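Local coordinates for putative phosphosugar isomerase (Clostridium difficile, PDB 3G68), which probably binds and isomerises a phosphorylated sugar, being a double-SIS protein related to the isomerase part of glucosamine-6-phosphate synthase, at residues Asn21-Phe26 / Gly158-Arg163; Asn27-Thr32 / Ser127-Thr132; Lys204-Lys209 / Pro326-Val331; Lys195-Arg200 / Gln319-Glu324; Arg212-Ser217 / Tyr241-Phe246. All blocks are in the same frame, centred on the assembly; numbering follows the deposited sequence.

Contact 1. Residues Asn21-Phe26 / Gly158-Arg163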
# COMPACT_ATOMS: atom_id res chain seq x y z
N ASN B 21 35.55 0.44 20.47
CA ASN B 21 36.65 -0.35 21.05
C ASN B 21 36.91 -0.04 22.51
O ASN B 21 37.84 -0.62 23.10
CB ASN B 21 37.94 -0.06 20.28
CG ASN B 21 39.08 -1.02 20.62
OD1 ASN B 21 38.90 -2.25 20.60
ND2 ASN B 21 40.26 -0.47 20.93
N ALA B 22 36.11 0.85 23.11
CA ALA B 22 36.37 1.32 24.48
C ALA B 22 36.25 0.25 25.55
O ALA B 22 37.05 0.23 26.49
CB ALA B 22 35.44 2.47 24.85
N ASP B 23 35.26 -0.63 25.44
CA ASP B 23 35.12 -1.72 26.42
C ASP B 23 36.37 -2.60 26.45
O ASP B 23 36.78 -3.06 27.51
CB ASP B 23 33.88 -2.58 26.15
CG ASP B 23 32.58 -1.90 26.53
OD1 ASP B 23 32.62 -0.84 27.18
OD2 ASP B 23 31.50 -2.44 26.18
N SER B 24 36.99 -2.84 25.29
CA SER B 24 38.21 -3.64 25.21
C SER B 24 39.41 -2.86 25.72
O SER B 24 40.14 -3.33 26.60
CB SER B 24 38.46 -4.13 23.78
OG SER B 24 39.73 -4.76 23.63
N LEU B 25 39.60 -1.64 25.21
CA LEU B 25 40.76 -0.84 25.53
C LEU B 25 40.91 -0.49 27.03
O LEU B 25 42.01 -0.59 27.56
CB LEU B 25 40.81 0.44 24.68
CG LEU B 25 42.10 1.25 24.82
CD1 LEU B 25 43.26 0.44 24.28
CD2 LEU B 25 41.97 2.57 24.07
N PHE B 26 39.81 -0.13 27.68
CA PHE B 26 39.83 0.30 29.07
C PHE B 26 39.45 -0.78 30.10
O PHE B 26 39.27 -0.47 31.29
CB PHE B 26 38.88 1.49 29.20
CG PHE B 26 39.31 2.67 28.38
CD1 PHE B 26 40.42 3.43 28.75
CD2 PHE B 26 38.63 3.01 27.20
CE1 PHE B 26 40.84 4.52 27.98
CE2 PHE B 26 39.06 4.11 26.43
CZ PHE B 26 40.16 4.87 26.84
N GLY B 158 37.37 8.23 31.64
CA GLY B 158 36.49 8.73 32.70
C GLY B 158 35.20 7.94 32.79
O GLY B 158 34.87 7.39 33.83
N LEU B 159 34.50 7.86 31.67
CA LEU B 159 33.22 7.14 31.59
C LEU B 159 33.30 5.66 32.02
O LEU B 159 32.41 5.15 32.69
CB LEU B 159 32.64 7.29 30.17
CG LEU B 159 32.05 8.67 29.84
CD1 LEU B 159 31.73 8.83 28.32
CD2 LEU B 159 30.78 8.91 30.69
N GLN B 160 34.37 5.00 31.58
CA GLN B 160 34.65 3.60 31.87
C GLN B 160 34.94 3.38 33.35
O GLN B 160 34.48 2.40 33.94
CB GLN B 160 35.83 3.13 31.01
CG GLN B 160 35.47 2.95 29.50
CD GLN B 160 34.96 1.56 29.17
OE1 GLN B 160 35.43 0.59 29.74
NE2 GLN B 160 34.04 1.46 28.20
N ILE B 161 35.68 4.31 33.94
CA ILE B 161 35.96 4.27 35.38
C ILE B 161 34.67 4.51 36.13
O ILE B 161 34.31 3.73 36.99
CB ILE B 161 36.99 5.31 35.81
CG1 ILE B 161 38.38 4.91 35.33
CG2 ILE B 161 37.04 5.43 37.33
CD1 ILE B 161 39.38 6.06 35.44
N ALA B 162 33.95 5.57 35.76
CA ALA B 162 32.70 5.96 36.41
C ALA B 162 31.68 4.81 36.46
O ALA B 162 31.04 4.56 37.49
CB ALA B 162 32.10 7.19 35.70
N ARG B 163 31.51 4.12 35.33
CA ARG B 163 30.57 3.00 35.29
C ARG B 163 31.06 1.86 36.18
O ARG B 163 30.29 1.34 36.98
CB ARG B 163 30.34 2.53 33.84
CG ARG B 163 29.29 1.39 33.69
CD ARG B 163 29.04 1.05 32.22
NE ARG B 163 30.28 0.59 31.60
CZ ARG B 163 30.43 0.22 30.34
NH1 ARG B 163 29.41 0.22 29.50
NH2 ARG B 163 31.63 -0.19 29.93
O HOH W 1 35.33 -2.11 29.88
O HOH W 2 29.42 -1.10 26.79

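Contact 2. Residues Asn27-Thr32 / Ser127-Thr132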
# COMPACT_ATOMS: atom_id res chain seq x y z
N ASN B 27 39.35 -2.03 29.66
CA ASN B 27 38.88 -3.08 30.54
C ASN B 27 39.73 -3.32 31.79
O ASN B 27 39.18 -3.65 32.83
CB ASN B 27 38.76 -4.40 29.82
CG ASN B 27 37.92 -5.40 30.62
OD1 ASN B 27 36.75 -5.15 30.92
ND2 ASN B 27 38.52 -6.50 30.98
N GLU B 28 41.04 -3.14 31.67
CA GLU B 28 41.99 -3.39 32.77
C GLU B 28 42.15 -2.14 33.63
O GLU B 28 42.03 -2.20 34.84
CB GLU B 28 43.36 -3.83 32.23
CG GLU B 28 44.36 -4.34 33.30
CD GLU B 28 45.80 -4.40 32.82
OE1 GLU B 28 46.13 -3.74 31.81
OE2 GLU B 28 46.64 -5.07 33.48
N VAL B 29 42.44 -1.00 33.00
CA VAL B 29 42.66 0.23 33.77
C VAL B 29 41.44 0.63 34.62
O VAL B 29 41.61 1.21 35.68
CB VAL B 29 43.14 1.43 32.87
CG1 VAL B 29 42.04 1.86 31.91
CG2 VAL B 29 43.64 2.60 33.74
N LYS B 30 40.22 0.33 34.17
CA LYS B 30 39.01 0.72 34.92
C LYS B 30 38.91 -0.01 36.26
O LYS B 30 38.21 0.43 37.17
CB LYS B 30 37.74 0.41 34.10
CG LYS B 30 37.36 -1.08 33.99
CD LYS B 30 36.08 -1.30 33.17
CE LYS B 30 35.72 -2.77 33.13
NZ LYS B 30 34.51 -3.05 32.33
N ARG B 31 39.56 -1.18 36.32
CA ARG B 31 39.57 -2.05 37.47
C ARG B 31 40.60 -1.67 38.56
O ARG B 31 40.51 -2.18 39.66
CB ARG B 31 39.76 -3.52 37.03
CG ARG B 31 38.71 -4.04 36.06
CD ARG B 31 39.10 -5.40 35.47
NE ARG B 31 38.20 -5.83 34.41
CZ ARG B 31 36.99 -6.38 34.59
NH1 ARG B 31 36.48 -6.58 35.80
NH2 ARG B 31 36.27 -6.73 33.53
N THR B 32 41.56 -0.79 38.27
CA THR B 32 42.55 -0.36 39.26
C THR B 32 41.95 0.49 40.39
O THR B 32 40.82 0.98 40.28
CB THR B 32 43.71 0.46 38.62
OG1 THR B 32 43.19 1.55 37.85
CG2 THR B 32 44.52 -0.43 37.72
N SER B 127 54.84 2.02 30.85
CA SER B 127 53.41 2.11 31.15
C SER B 127 52.81 0.78 31.60
O SER B 127 53.11 -0.27 31.03
CB SER B 127 52.67 2.60 29.90
OG SER B 127 53.22 3.83 29.46
N ASP B 128 51.96 0.86 32.63
CA ASP B 128 51.23 -0.28 33.13
C ASP B 128 50.03 -0.50 32.21
O ASP B 128 49.64 -1.64 31.99
CB ASP B 128 50.80 -0.02 34.58
CG ASP B 128 52.00 0.18 35.52
OD1 ASP B 128 52.85 -0.74 35.58
OD2 ASP B 128 52.11 1.25 36.18
N TYR B 129 49.47 0.60 31.65
CA TYR B 129 48.28 0.56 30.78
C TYR B 129 48.50 1.30 29.48
O TYR B 129 48.64 2.52 29.50
CB TYR B 129 47.08 1.17 31.51
CG TYR B 129 47.01 0.66 32.90
CD1 TYR B 129 46.60 -0.65 33.15
CD2 TYR B 129 47.40 1.45 33.97
CE1 TYR B 129 46.57 -1.15 34.44
CE2 TYR B 129 47.37 0.96 35.27
CZ TYR B 129 46.95 -0.34 35.49
OH TYR B 129 46.93 -0.83 36.77
N ILE B 130 48.54 0.57 28.36
CA ILE B 130 48.80 1.16 27.06
C ILE B 130 47.44 1.47 26.47
O ILE B 130 46.80 0.59 25.89
CB ILE B 130 49.62 0.20 26.18
CG1 ILE B 130 50.99 -0.05 26.82
CG2 ILE B 130 49.81 0.75 24.77
CD1 ILE B 130 51.82 -1.12 26.11
N LEU B 131 47.01 2.72 26.65
CA LEU B 131 45.69 3.19 26.23
C LEU B 131 45.81 3.98 24.92
O LEU B 131 45.47 5.17 24.85
CB LEU B 131 45.08 4.05 27.35
CG LEU B 131 45.00 3.46 28.74
CD1 LEU B 131 44.43 4.49 29.70
CD2 LEU B 131 44.13 2.17 28.74
N THR B 132 46.33 3.28 23.92
CA THR B 132 46.61 3.80 22.58
C THR B 132 45.42 4.55 21.98
O THR B 132 44.29 4.08 22.05
CB THR B 132 46.99 2.65 21.64
OG1 THR B 132 47.97 1.81 22.30
CG2 THR B 132 47.54 3.19 20.32
O HOH W 3 49.53 -4.01 33.53

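Contact 3. Residues Lys204-Lys209 / Pro326-Val331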
# COMPACT_ATOMS: atom_id res chain seq x y z
N LYS B 204 40.70 39.24 4.22
CA LYS B 204 41.15 39.56 5.59
C LYS B 204 41.98 38.43 6.19
O LYS B 204 42.99 38.69 6.87
CB LYS B 204 39.98 39.91 6.51
CG LYS B 204 39.36 41.28 6.25
CD LYS B 204 38.36 41.61 7.33
CE LYS B 204 37.94 43.09 7.25
NZ LYS B 204 37.24 43.31 5.99
N LEU B 205 41.60 37.16 5.98
CA LEU B 205 42.36 36.06 6.56
C LEU B 205 43.79 35.93 5.99
O LEU B 205 44.72 35.71 6.74
CB LEU B 205 41.61 34.72 6.46
CG LEU B 205 40.28 34.68 7.22
CD1 LEU B 205 39.48 33.41 6.91
CD2 LEU B 205 40.44 34.83 8.73
N VAL B 206 43.93 36.07 4.66
CA VAL B 206 45.23 36.04 3.98
C VAL B 206 46.12 37.18 4.48
O VAL B 206 47.32 36.99 4.61
CB VAL B 206 45.07 36.07 2.41
CG1 VAL B 206 46.35 36.42 1.66
CG2 VAL B 206 44.50 34.75 1.92
N ASN B 207 45.53 38.33 4.78
CA ASN B 207 46.28 39.49 5.27
C ASN B 207 46.60 39.51 6.76
O ASN B 207 47.22 40.48 7.20
CB ASN B 207 45.50 40.79 4.96
CG ASN B 207 45.47 41.11 3.49
OD1 ASN B 207 46.31 40.64 2.74
ND2 ASN B 207 44.50 41.95 3.08
N SER B 208 46.20 38.49 7.50
CA SER B 208 46.43 38.39 8.96
C SER B 208 47.88 38.72 9.33
O SER B 208 48.81 38.21 8.73
CB SER B 208 46.11 36.99 9.51
OG SER B 208 44.80 36.55 9.24
N LYS B 209 48.02 39.65 10.26
CA LYS B 209 49.30 40.12 10.78
C LYS B 209 49.55 39.59 12.20
O LYS B 209 50.68 39.25 12.50
CB LYS B 209 49.33 41.64 10.80
CG LYS B 209 49.34 42.27 9.40
CD LYS B 209 49.24 43.77 9.45
CE LYS B 209 49.27 44.37 8.04
NZ LYS B 209 48.25 43.75 7.14
N PRO B 326 47.23 29.26 4.99
CA PRO B 326 48.67 29.26 4.78
C PRO B 326 49.10 28.93 3.34
O PRO B 326 50.11 29.46 2.89
CB PRO B 326 49.18 28.19 5.74
CG PRO B 326 48.25 28.24 6.85
CD PRO B 326 46.89 28.47 6.17
N THR B 327 48.33 28.10 2.63
CA THR B 327 48.65 27.79 1.22
C THR B 327 48.61 29.05 0.34
O THR B 327 49.23 29.09 -0.71
CB THR B 327 47.72 26.68 0.63
OG1 THR B 327 46.38 27.18 0.52
CG2 THR B 327 47.70 25.48 1.54
N LEU B 328 47.87 30.09 0.77
CA LEU B 328 47.84 31.38 0.06
C LEU B 328 48.89 32.37 0.58
O LEU B 328 48.95 33.49 0.10
CB LEU B 328 46.44 31.99 0.18
CG LEU B 328 45.22 31.13 -0.14
CD1 LEU B 328 43.96 31.96 0.03
CD2 LEU B 328 45.31 30.56 -1.54
N ARG B 329 49.75 31.94 1.51
CA ARG B 329 50.78 32.74 2.15
C ARG B 329 52.15 32.05 2.10
O ARG B 329 53.00 32.25 2.97
CB ARG B 329 50.41 33.01 3.64
CG ARG B 329 49.13 33.78 3.86
CD ARG B 329 48.55 33.52 5.26
NE ARG B 329 49.46 33.78 6.39
CZ ARG B 329 49.57 34.94 7.05
NH1 ARG B 329 48.84 35.98 6.73
NH2 ARG B 329 50.43 35.04 8.07
N GLY B 330 52.36 31.23 1.07
CA GLY B 330 53.65 30.56 0.84
C GLY B 330 54.08 29.46 1.78
O GLY B 330 55.28 29.19 1.89
N VAL B 331 53.13 28.81 2.45
CA VAL B 331 53.44 27.77 3.41
C VAL B 331 52.61 26.53 3.14
O VAL B 331 51.43 26.60 2.79
CB VAL B 331 53.12 28.24 4.83
CG1 VAL B 331 53.32 27.12 5.87
CG2 VAL B 331 53.97 29.49 5.18
O HOH W 4 51.79 37.80 7.59

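Contact 4. Residues Lys195-Arg200 / Gln319-Glu324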
# COMPACT_ATOMS: atom_id res chain seq x y z
N LYS B 195 34.08 26.19 5.69
CA LYS B 195 34.68 26.39 4.39
C LYS B 195 34.07 27.58 3.64
O LYS B 195 34.79 28.34 3.00
CB LYS B 195 34.57 25.08 3.59
CG LYS B 195 35.29 25.07 2.27
CD LYS B 195 35.32 23.65 1.69
CE LYS B 195 36.08 23.61 0.37
NZ LYS B 195 35.91 22.31 -0.37
N GLN B 196 32.75 27.77 3.75
CA GLN B 196 32.05 28.88 3.12
C GLN B 196 32.44 30.21 3.79
O GLN B 196 32.71 31.20 3.12
CB GLN B 196 30.53 28.67 3.23
CG GLN B 196 29.99 27.48 2.45
CD GLN B 196 28.52 27.17 2.77
OE1 GLN B 196 27.73 28.08 3.10
NE2 GLN B 196 28.15 25.89 2.69
N TRP B 197 32.48 30.22 5.11
CA TRP B 197 32.91 31.40 5.88
C TRP B 197 34.35 31.85 5.56
O TRP B 197 34.60 33.06 5.41
CB TRP B 197 32.67 31.14 7.37
CG TRP B 197 33.34 32.03 8.38
CD1 TRP B 197 32.92 33.27 8.83
CD2 TRP B 197 34.46 31.68 9.17
NE1 TRP B 197 33.76 33.72 9.81
CE2 TRP B 197 34.72 32.77 10.05
CE3 TRP B 197 35.34 30.58 9.18
CZ2 TRP B 197 35.77 32.76 10.95
CZ3 TRP B 197 36.39 30.57 10.07
CH2 TRP B 197 36.61 31.67 10.94
N ILE B 198 35.28 30.89 5.44
CA ILE B 198 36.66 31.19 5.07
C ILE B 198 36.73 31.85 3.69
O ILE B 198 37.42 32.86 3.53
CB ILE B 198 37.52 29.92 5.10
CG1 ILE B 198 37.72 29.44 6.53
CG2 ILE B 198 38.90 30.20 4.50
CD1 ILE B 198 38.30 28.00 6.69
N GLU B 199 36.00 31.28 2.73
CA GLU B 199 35.96 31.78 1.37
C GLU B 199 35.40 33.20 1.34
O GLU B 199 35.95 34.07 0.66
CB GLU B 199 35.11 30.82 0.51
CG GLU B 199 35.01 31.16 -0.95
CD GLU B 199 36.33 31.16 -1.68
OE1 GLU B 199 37.23 30.35 -1.38
OE2 GLU B 199 36.44 31.98 -2.62
N ARG B 200 34.36 33.44 2.12
CA ARG B 200 33.75 34.76 2.21
C ARG B 200 34.71 35.82 2.83
O ARG B 200 34.65 37.02 2.52
CB ARG B 200 32.51 34.61 3.09
CG ARG B 200 31.61 35.78 3.15
CD ARG B 200 30.24 35.41 3.74
NE ARG B 200 30.22 34.95 5.13
CZ ARG B 200 29.88 33.73 5.58
NH1 ARG B 200 29.48 32.76 4.79
NH2 ARG B 200 29.92 33.50 6.89
N GLN B 319 40.92 25.28 12.75
CA GLN B 319 41.78 24.27 12.12
C GLN B 319 41.67 24.30 10.63
O GLN B 319 42.66 24.07 9.94
CB GLN B 319 41.44 22.87 12.63
CG GLN B 319 41.79 22.66 14.08
CD GLN B 319 41.02 21.52 14.68
OE1 GLN B 319 39.87 21.26 14.31
NE2 GLN B 319 41.65 20.81 15.63
N LEU B 320 40.47 24.56 10.08
CA LEU B 320 40.33 24.64 8.63
C LEU B 320 41.09 25.82 8.06
O LEU B 320 41.67 25.73 6.96
CB LEU B 320 38.88 24.57 8.14
CG LEU B 320 38.69 24.46 6.64
CD1 LEU B 320 39.47 23.24 6.04
CD2 LEU B 320 37.21 24.33 6.34
N ILE B 321 41.11 26.94 8.81
CA ILE B 321 41.91 28.09 8.43
C ILE B 321 43.37 27.67 8.33
O ILE B 321 44.04 28.05 7.38
CB ILE B 321 41.78 29.29 9.39
CG1 ILE B 321 40.44 29.99 9.19
CG2 ILE B 321 42.92 30.31 9.15
CD1 ILE B 321 40.09 31.05 10.28
N CYS B 322 43.83 26.86 9.29
CA CYS B 322 45.22 26.37 9.29
C CYS B 322 45.56 25.55 8.06
O CYS B 322 46.69 25.58 7.58
CB CYS B 322 45.54 25.58 10.56
SG CYS B 322 45.40 26.54 12.10
N GLY B 323 44.59 24.78 7.56
CA GLY B 323 44.80 23.98 6.37
C GLY B 323 44.76 24.80 5.09
O GLY B 323 45.56 24.56 4.17
N GLU B 324 43.86 25.79 5.03
CA GLU B 324 43.61 26.52 3.78
C GLU B 324 44.33 27.85 3.50
O GLU B 324 44.75 28.14 2.37
CB GLU B 324 42.13 26.82 3.64
CG GLU B 324 41.27 25.58 3.49
CD GLU B 324 39.81 25.94 3.09
OE1 GLU B 324 39.45 27.13 3.18
OE2 GLU B 324 39.04 25.03 2.69
O HOH W 5 37.21 27.94 2.04

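Contact 5. Residues Arg212-Ser217 / Tyr241-Phe246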
# COMPACT_ATOMS: atom_id res chain seq x y z
N ARG B 212 44.49 37.08 18.00
CA ARG B 212 44.17 36.70 19.35
C ARG B 212 42.82 35.98 19.30
O ARG B 212 41.97 36.33 18.50
CB ARG B 212 44.13 37.91 20.30
CG ARG B 212 45.50 38.48 20.53
CD ARG B 212 45.46 39.54 21.60
NE ARG B 212 46.78 40.11 21.81
CZ ARG B 212 47.29 41.10 21.10
NH1 ARG B 212 46.59 41.70 20.13
NH2 ARG B 212 48.52 41.52 21.37
N ILE B 213 42.66 34.91 20.07
CA ILE B 213 41.40 34.16 20.14
C ILE B 213 40.89 34.37 21.56
O ILE B 213 41.67 34.26 22.52
CB ILE B 213 41.57 32.65 19.87
CG1 ILE B 213 42.25 32.43 18.53
CG2 ILE B 213 40.19 31.93 19.89
CD1 ILE B 213 42.59 30.94 18.26
N ILE B 214 39.61 34.71 21.70
CA ILE B 214 38.98 34.88 23.02
C ILE B 214 37.90 33.81 23.13
O ILE B 214 36.99 33.75 22.28
CB ILE B 214 38.35 36.28 23.18
CG1 ILE B 214 39.36 37.38 22.85
CG2 ILE B 214 37.77 36.44 24.59
CD1 ILE B 214 38.80 38.75 22.93
N GLY B 215 38.02 32.95 24.15
CA GLY B 215 37.08 31.85 24.38
C GLY B 215 36.45 31.88 25.77
O GLY B 215 36.88 32.62 26.65
N HIS B 216 35.42 31.06 25.96
CA HIS B 216 34.81 30.84 27.26
C HIS B 216 35.66 29.81 28.02
O HIS B 216 36.31 28.97 27.39
CB HIS B 216 33.37 30.33 27.09
CG HIS B 216 32.62 30.19 28.39
ND1 HIS B 216 32.66 29.04 29.14
CD2 HIS B 216 31.86 31.07 29.08
CE1 HIS B 216 31.92 29.20 30.23
NE2 HIS B 216 31.42 30.42 30.21
N SER B 217 35.61 29.82 29.36
CA SER B 217 36.37 28.86 30.17
C SER B 217 36.09 27.38 29.82
O SER B 217 36.98 26.54 29.93
CB SER B 217 36.15 29.08 31.68
OG SER B 217 34.78 29.13 32.02
N TYR B 241 43.09 33.35 24.77
CA TYR B 241 42.75 33.86 26.11
C TYR B 241 41.34 33.47 26.51
O TYR B 241 40.43 33.45 25.67
CB TYR B 241 42.73 35.40 26.10
CG TYR B 241 44.03 36.03 25.66
CD1 TYR B 241 44.28 36.25 24.31
CD2 TYR B 241 44.99 36.38 26.57
CE1 TYR B 241 45.46 36.83 23.88
CE2 TYR B 241 46.21 36.96 26.14
CZ TYR B 241 46.43 37.17 24.78
OH TYR B 241 47.58 37.73 24.34
N GLU B 242 41.14 33.20 27.80
CA GLU B 242 39.77 33.08 28.33
C GLU B 242 39.21 34.53 28.40
O GLU B 242 39.98 35.50 28.53
CB GLU B 242 39.76 32.30 29.67
CG GLU B 242 38.39 32.17 30.40
CD GLU B 242 38.02 33.39 31.21
OE1 GLU B 242 38.94 34.09 31.68
OE2 GLU B 242 36.82 33.69 31.37
N PHE B 243 37.89 34.68 28.32
CA PHE B 243 37.21 35.98 28.26
C PHE B 243 37.58 36.96 29.38
O PHE B 243 37.98 38.11 29.12
CB PHE B 243 35.68 35.75 28.28
CG PHE B 243 34.87 36.94 27.93
CD1 PHE B 243 34.49 37.85 28.91
CD2 PHE B 243 34.48 37.17 26.62
CE1 PHE B 243 33.73 38.98 28.58
CE2 PHE B 243 33.70 38.29 26.30
CZ PHE B 243 33.34 39.19 27.29
N GLU B 244 37.45 36.51 30.61
CA GLU B 244 37.82 37.33 31.77
C GLU B 244 39.28 37.76 31.78
O GLU B 244 39.55 38.93 32.06
CB GLU B 244 37.47 36.66 33.10
CG GLU B 244 36.18 37.16 33.70
CD GLU B 244 36.26 38.58 34.17
OE1 GLU B 244 35.23 39.25 34.08
OE2 GLU B 244 37.34 39.04 34.60
N GLU B 245 40.20 36.84 31.49
CA GLU B 245 41.62 37.18 31.49
C GLU B 245 41.96 38.20 30.41
O GLU B 245 42.82 39.06 30.63
CB GLU B 245 42.55 35.96 31.40
CG GLU B 245 42.50 35.18 30.11
CD GLU B 245 43.77 34.38 29.81
OE1 GLU B 245 44.88 34.95 29.88
OE2 GLU B 245 43.61 33.20 29.42
N PHE B 246 41.27 38.16 29.28
CA PHE B 246 41.49 39.15 28.23
C PHE B 246 41.18 40.56 28.78
O PHE B 246 41.85 41.52 28.48
CB PHE B 246 40.64 38.86 27.00
CG PHE B 246 40.85 39.82 25.89
CD1 PHE B 246 40.09 40.99 25.81
CD2 PHE B 246 41.79 39.56 24.89
CE1 PHE B 246 40.26 41.86 24.77
CE2 PHE B 246 41.99 40.43 23.84
CZ PHE B 246 41.22 41.59 23.76
O HOH W 6 49.88 39.14 22.72
O HOH W 7 34.77 32.40 30.49

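Contact 1. Residues Asn21-Phe26 / Gly158-Arg163
In the N-terminal half of this double-SIS protein, the short helix 22-25 is tied to the last turns of helix 145-165 by D23, which offers one carboxylate oxygen to both Q160 and R163. The amide of Q160 meets D23 nearly along the C-O axis, with NE2 to OD1 at 2.9 Å. The guanidinium of R163 arrives from above the carboxylate plane, NH2 standing 3.0 Å from the same D23 OD1 in a salt bridge, while D23 OD1 itself lies close to the guanidinium plane. A water next to D23 OD2 receives a hydrogen bond from R163 NH1, so the ion pair is direct through one oxygen and water-mediated through the other.

Q160 is bent at its second torsion (chi2 -90°), which turns the amide away from the run of its own helix and across the end of helix 22-25. Its CG then rests on F26 CB at 3.7 Å, and A22 CB is 3.8 Å from Q160 NE2. The buried amide is well supplied: NE2 also bonds to Y173 OH, and OE1 takes a 2.7 Å hydrogen bond from a second water, which donates to D23 O as well.

Around this pair, R163 makes a cation-pi contact with Y173 of helix 170-184, F26 packs onto L156 and L157 of helix 145-165, and L159 turns to helices 43-59 and 170-184.

Contact 2. Residues Asn27-Thr32 / Ser127-Thr132
Y129, on the edge strand 129-130, carries its ring to V29 in the helical turn before strand 36-40. Its CB begins the contact, 4.2 Å from V29 CB. At the root of the ring, CG comes to 3.9 Å from that same V29 CB. Farther along, CD2 meets V29 CG2 at 3.9 Å; this methyl makes a CH-pi contact, 4.2 Å from the ring centroid and 21° off the normal. The opposite face is met by the CB of the preceding residue, D128. On the other flank, CD1 and CE1 point at the carboxylate of E28, which comes to the ring edge with its plane nearly perpendicular to the ring, although E28 has a second conformer and this approach is tentative. The hydroxyl end lies beside T32, where the modelled spacing is too short to interpret.

V29 serves two neighbours at once. With chi1 at 67°, CG1 sits between the backbone N and the carbonyl carbon and faces L131 CD2 at 3.8 Å, while CG2, anti to the backbone N, lies over the tyrosine ring. The turn is braced from within, since T32 OG1 donates to V29 O at 2.7 Å and T32 N bonds to the same oxygen.

No direct hydrogen bond joins the two segments. In the E28 conformer given, a water links E28 OE2 to D128 O, so cohesion here comes chiefly from the burial of V29 against Y129 and L131, with a modest polar fringe.

Contact 3. Residues Lys204-Lys209 / Pro326-Val331
R329 turns the edge of its guanidinium to the backbone carbonyls of V206 and S208, beside the turn that leads from helix 202-206 into strand 210-215 of the C-terminal SIS-like alpha/beta unit. One nitrogen does the work: NH1 donates to V206 O at 2.8 Å and to S208 O at 3.0 Å, and both oxygens stay within 12° of the guanidinium plane. The two carbonyls are used differently. That of S208 is met in its own plane on a lone pair, whereas for V206 the donor stands above the carbonyl plane, 48° out of it. Thus the two N-H bonds of NH1 span the carbonyl at the helix end and the one in the turn after it.

The arginine gets there by a bend at chi3 (55°), which folds the chain beyond CD so that the flat group reaches the end of the helix. Its other terminal nitrogen, NH2, bonds to M234 O at the end of helix 220-234, so the guanidinium also connects the turn to a second helix; a water shared with S208 O is held only weakly by NH2. The turn itself is secured by S208 OG, which donates to L205 O at 2.6 Å, reaching it from the same face as S208 N.

Next to this polar half, V206 and L328 set their side chains at about a right angle. The valine's CG2 touches L328 CB at 3.8 Å and presses more tightly on L328 CD1, at 3.4 Å.

Contact 4. Residues Lys195-Arg200 / Gln319-Glu324
I198 points toward helix 316-324, where it is received by L320, I321 and E324. The segments 195-200 and 319-324 cross at -56°, their axes 10.3 Å apart at the closest. I198 has CG1 anti to the carbonyl carbon and then runs on extended (chi2 167°), which delivers CD1 to 3.6 Å from L320 CG. Its CG1 lies 3.8 Å from I321 CG1, and the branch methyl CG2, anti to the backbone N, comes within 3.4 Å of E324 OE1.

I321 adopts a similar conformation, and its extended second torsion carries CD1 beyond I198 to W197 CH2, 3.6 Å away. The indole is fixed in turn by its NE1, which bonds to K297 O. L320 is built differently: its CG is anti to the backbone N (chi1 -172°), and this directs CD2 toward the start of the other segment, 3.9 Å from K195 CB. K195 is fully extended, and only its aliphatic part meets E324, with CG 3.8 Å from E324 OE2.

A water donates to both K195 O and E324 OE1 and bridges the two segments, which share no direct hydrogen bond. The chemistry is therefore that of an apolar interface edged by a glutamate, whose OE1 both touches the I198 methyl and takes a hydrogen bond from the water; the K195 ammonium, 5.2 Å from NZ to E324 OE2 and so without a salt bridge, may still favour the negative charge slightly.

Contact 5. Residues Arg212-Ser217 / Tyr241-Phe246
I213 and G215 pair with Y241 through the main chain: Y241 N donates to I213 O at 2.8 Å, and G215 N returns a 2.9 Å bond to Y241 O. A third and weak bond, F243 N to G215 O, follows where strand 238-242 gives way to helix 243-250.

The side chains of I214 and Y241 share one face of the sheet. I214 is extended to its tip (chi2 178°) and sets CD1 over the centre of the F246 ring, 3.5 Å from the centroid and 5° off the normal, a CH-pi contact. Its other branch, CG2, touches F243 CD2 at 3.9 Å. Beside them the extended aliphatic chain of R212 crosses Y241 at a slant, CD lying 3.5 Å from Y241 CE1. A water accepts from R212 NH2 and is hydrogen-bonded to Y241 OH.

Farther out, the first turn of helix 243-250, which carries F243 and F246, is capped by E242. E245 N donates to E242 OE1 at 3.0 Å, while E242 N bonds to E245 OE2 at 3.0 Å, completing a capping box. E244 N uses the other oxygen, E242 OE2, from above the carboxylate plane, and a water ties that oxygen to S217 N. Helix 271-279 adds M274 against both phenylalanines.

Adjacent parallel strands joined through helix 220-234 form the beta-alpha-beta unit that opens the second, SIS-like sheet with its 2-1-3-4-5 strand order.

The five contacts fall into two groups on opposite sides of the chain's centre, in keeping with a double-SIS architecture. Contacts 1 and 2 belong to the first half; their centres are 9 Å apart and they touch through L25 and L131, contact 2 being nested in the loop closed by contact 1. Contacts 3, 4 and 5 follow in the second half. Contacts 3 and 4 alternate along the chain and have centres 11 Å apart, whereas contact 5 is nested within both, about 24 and 22 Å from them between centres. Each half has its own parallel five-stranded sheet of the same strand order, and none of the five contacts crosses between the two halves.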